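Local coordinates for catalytic domain of the nuclear inclusion protein A (nia) (Tobacco etch virus, PDB 1LVM) that acts as a chymotrypsin-type cysteine protease of peptidase family C4, probably cleaving the viral polyprotein at specific sequences, at residues Phe194-Leu197 against Leu198-Glu202. The protein carries 1 engineered substitution. Numbering follows the deposited sequence.
Sequences FMEL and LTNQE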
loop_
_atom_site.group_PDB
_atom_site.type_symbol
_atom_site.label_atom_id
_atom_site.label_comp_id
_atom_site.label_asym_id
_atom_site.label_seq_id
_atom_site.Cartn_x
_atom_site.Cartn_y
_atom_site.Cartn_z
ATOM N N PHE A 194 -1.001 -14.420 -2.724
ATOM C CA PHE A 194 -1.535 -13.174 -3.274
ATOM C C PHE A 194 -1.452 -13.151 -4.781
ATOM O O PHE A 194 -2.332 -12.602 -5.422
ATOM C CB PHE A 194 -0.776 -11.979 -2.622
ATOM C CG PHE A 194 -1.448 -10.631 -2.789
ATOM C CD1 PHE A 194 -2.743 -10.387 -2.328
ATOM C CD2 PHE A 194 -0.764 -9.592 -3.458
ATOM C CE1 PHE A 194 -3.383 -9.141 -2.511
ATOM C CE2 PHE A 194 -1.380 -8.324 -3.658
ATOM C CZ PHE A 194 -2.664 -8.083 -3.199
ATOM N N MET A 195 -0.390 -13.706 -5.373
ATOM C CA MET A 195 -0.308 -13.682 -6.845
ATOM C C MET A 195 -1.497 -14.451 -7.424
ATOM O O MET A 195 -2.054 -14.066 -8.454
ATOM C CB MET A 195 1.004 -14.290 -7.357
ATOM C CG MET A 195 2.291 -13.496 -6.991
ATOM S SD MET A 195 2.157 -11.760 -7.367
ATOM C CE MET A 195 1.949 -11.771 -9.202
ATOM N N GLU A 196 -1.886 -15.543 -6.771
ATOM C CA GLU A 196 -3.060 -16.315 -7.266
ATOM C C GLU A 196 -4.299 -15.390 -7.266
ATOM O O GLU A 196 -5.092 -15.327 -8.215
ATOM C CB GLU A 196 -3.353 -17.526 -6.346
ATOM C CG GLU A 196 -4.379 -18.517 -6.967
ATOM C CD GLU A 196 -3.839 -19.053 -8.281
ATOM O OE1 GLU A 196 -4.663 -19.320 -9.184
ATOM O OE2 GLU A 196 -2.596 -19.200 -8.425
ATOM N N LEU A 197 -4.473 -14.687 -6.160
ATOM C CA LEU A 197 -5.631 -13.797 -6.053
ATOM C C LEU A 197 -5.645 -12.731 -7.160
ATOM O O LEU A 197 -6.693 -12.433 -7.715
ATOM C CB LEU A 197 -5.634 -13.132 -4.662
ATOM C CG LEU A 197 -6.735 -12.073 -4.474
ATOM C CD1 LEU A 197 -8.153 -12.755 -4.607
ATOM C CD2 LEU A 197 -6.572 -11.502 -3.091
ATOM N N LEU A 198 -4.488 -12.151 -7.484
ATOM C CA LEU A 198 -4.469 -11.131 -8.523
ATOM C C LEU A 198 -4.673 -11.619 -9.918
ATOM O O LEU A 198 -5.047 -10.833 -10.763
ATOM C CB LEU A 198 -3.109 -10.353 -8.529
ATOM C CG LEU A 198 -2.741 -9.639 -7.223
ATOM C CD1 LEU A 198 -1.313 -9.042 -7.381
ATOM C CD2 LEU A 198 -3.703 -8.470 -6.927
ATOM N N THR A 199 -4.388 -12.904 -10.153
ATOM C CA THR A 199 -4.442 -13.480 -11.501
ATOM C C THR A 199 -5.489 -14.551 -11.749
ATOM O O THR A 199 -5.519 -15.099 -12.834
ATOM C CB THR A 199 -3.128 -14.096 -11.815
ATOM O OG1 THR A 199 -2.870 -15.116 -10.828
ATOM C CG2 THR A 199 -2.043 -13.049 -11.728
ATOM N N ASN A 200 -6.354 -14.832 -10.772
ATOM C CA ASN A 200 -7.369 -15.890 -10.923
ATOM C C ASN A 200 -8.731 -15.325 -10.502
ATOM O O ASN A 200 -9.058 -15.153 -9.312
ATOM C CB ASN A 200 -6.952 -17.121 -10.057
ATOM C CG ASN A 200 -8.006 -18.230 -10.016
ATOM O OD1 ASN A 200 -9.148 -18.019 -10.413
ATOM N ND2 ASN A 200 -7.621 -19.424 -9.506
ATOM N N GLN A 201 -9.589 -15.070 -11.477
ATOM C CA GLN A 201 -10.837 -14.477 -11.079
ATOM C C GLN A 201 -11.686 -15.349 -10.185
ATOM O O GLN A 201 -12.458 -14.839 -9.406
ATOM C CB GLN A 201 -11.589 -13.926 -12.297
ATOM C CG GLN A 201 -11.918 -14.865 -13.409
ATOM C CD GLN A 201 -12.668 -14.131 -14.505
ATOM O OE1 GLN A 201 -13.402 -14.739 -15.288
ATOM N NE2 GLN A 201 -12.485 -12.804 -14.562
ATOM N N GLU A 202 -11.470 -16.660 -10.214
ATOM C CA GLU A 202 -12.252 -17.555 -9.346
ATOM C C GLU A 202 -12.026 -17.238 -7.866
ATOM O O GLU A 202 -12.899 -17.464 -7.021
ATOM C CB GLU A 202 -11.846 -19.011 -9.586
ATOM C CG GLU A 202 -12.263 -19.568 -10.912
ATOM C CD GLU A 202 -13.739 -19.811 -10.966
ATOM O OE1 GLU A 202 -14.239 -20.615 -10.146
ATOM O OE2 GLU A 202 -14.390 -19.190 -11.828
HETATM O O HOH W 1 -2.944 -17.608 -11.360
#
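One face of the F194 ring is taken by L198, whose CG sits 4.3 Å from the ring centroid and 20° off the normal, a CH-pi contact displaced toward the rim; F108 meets the same ring edge-to-face. Both methyl groups of L198 share the approach: CD1 lies 3.8 Å from F194 CE2, and CD2 lies 3.9 Å from F194 CZ. CG of F194, anti to the backbone nitrogen, brings the ring beside its carbonyl side, and L198, with CG beside its own nitrogen (chi1 -59°), leans back one turn over the ring face. The remaining flat groups, the E196 carboxylate and the N200 amide, stand with planes 87° apart. N200 ND2 gives E196 OE1 a 3.0 Å hydrogen bond, which lies nearly in the amide plane and uses the anti lone pair of the carboxylate oxygen. The E196 chain, bent at its second torsion, carries the carboxylate to this side chain.

These contacts span the whole of the short helix 194-199 and the turn that ends it at N200, within the two-barrel chymotrypsin-like fold. The helix follows the final strand of the closed C-terminal barrel and packs F194, L197 and L198 against I92 of the other barrel. L198 N bonds to F194 O at 3.0 Å, the i to i+4 bond of an alpha-helix, but T199 N divides between a weak bond to M195 O and one to E196 O, the latter reached from above its carbonyl plane, and N200 leaves helical backbone angles. T199 OG1 adds a second grip on M195 O at 2.7 Å, tilted out of the carbonyl plane. A water donates to this hydroxyl and, weakly, to E196 OE1, linking both side-chain bonds on the exposed side of the helix.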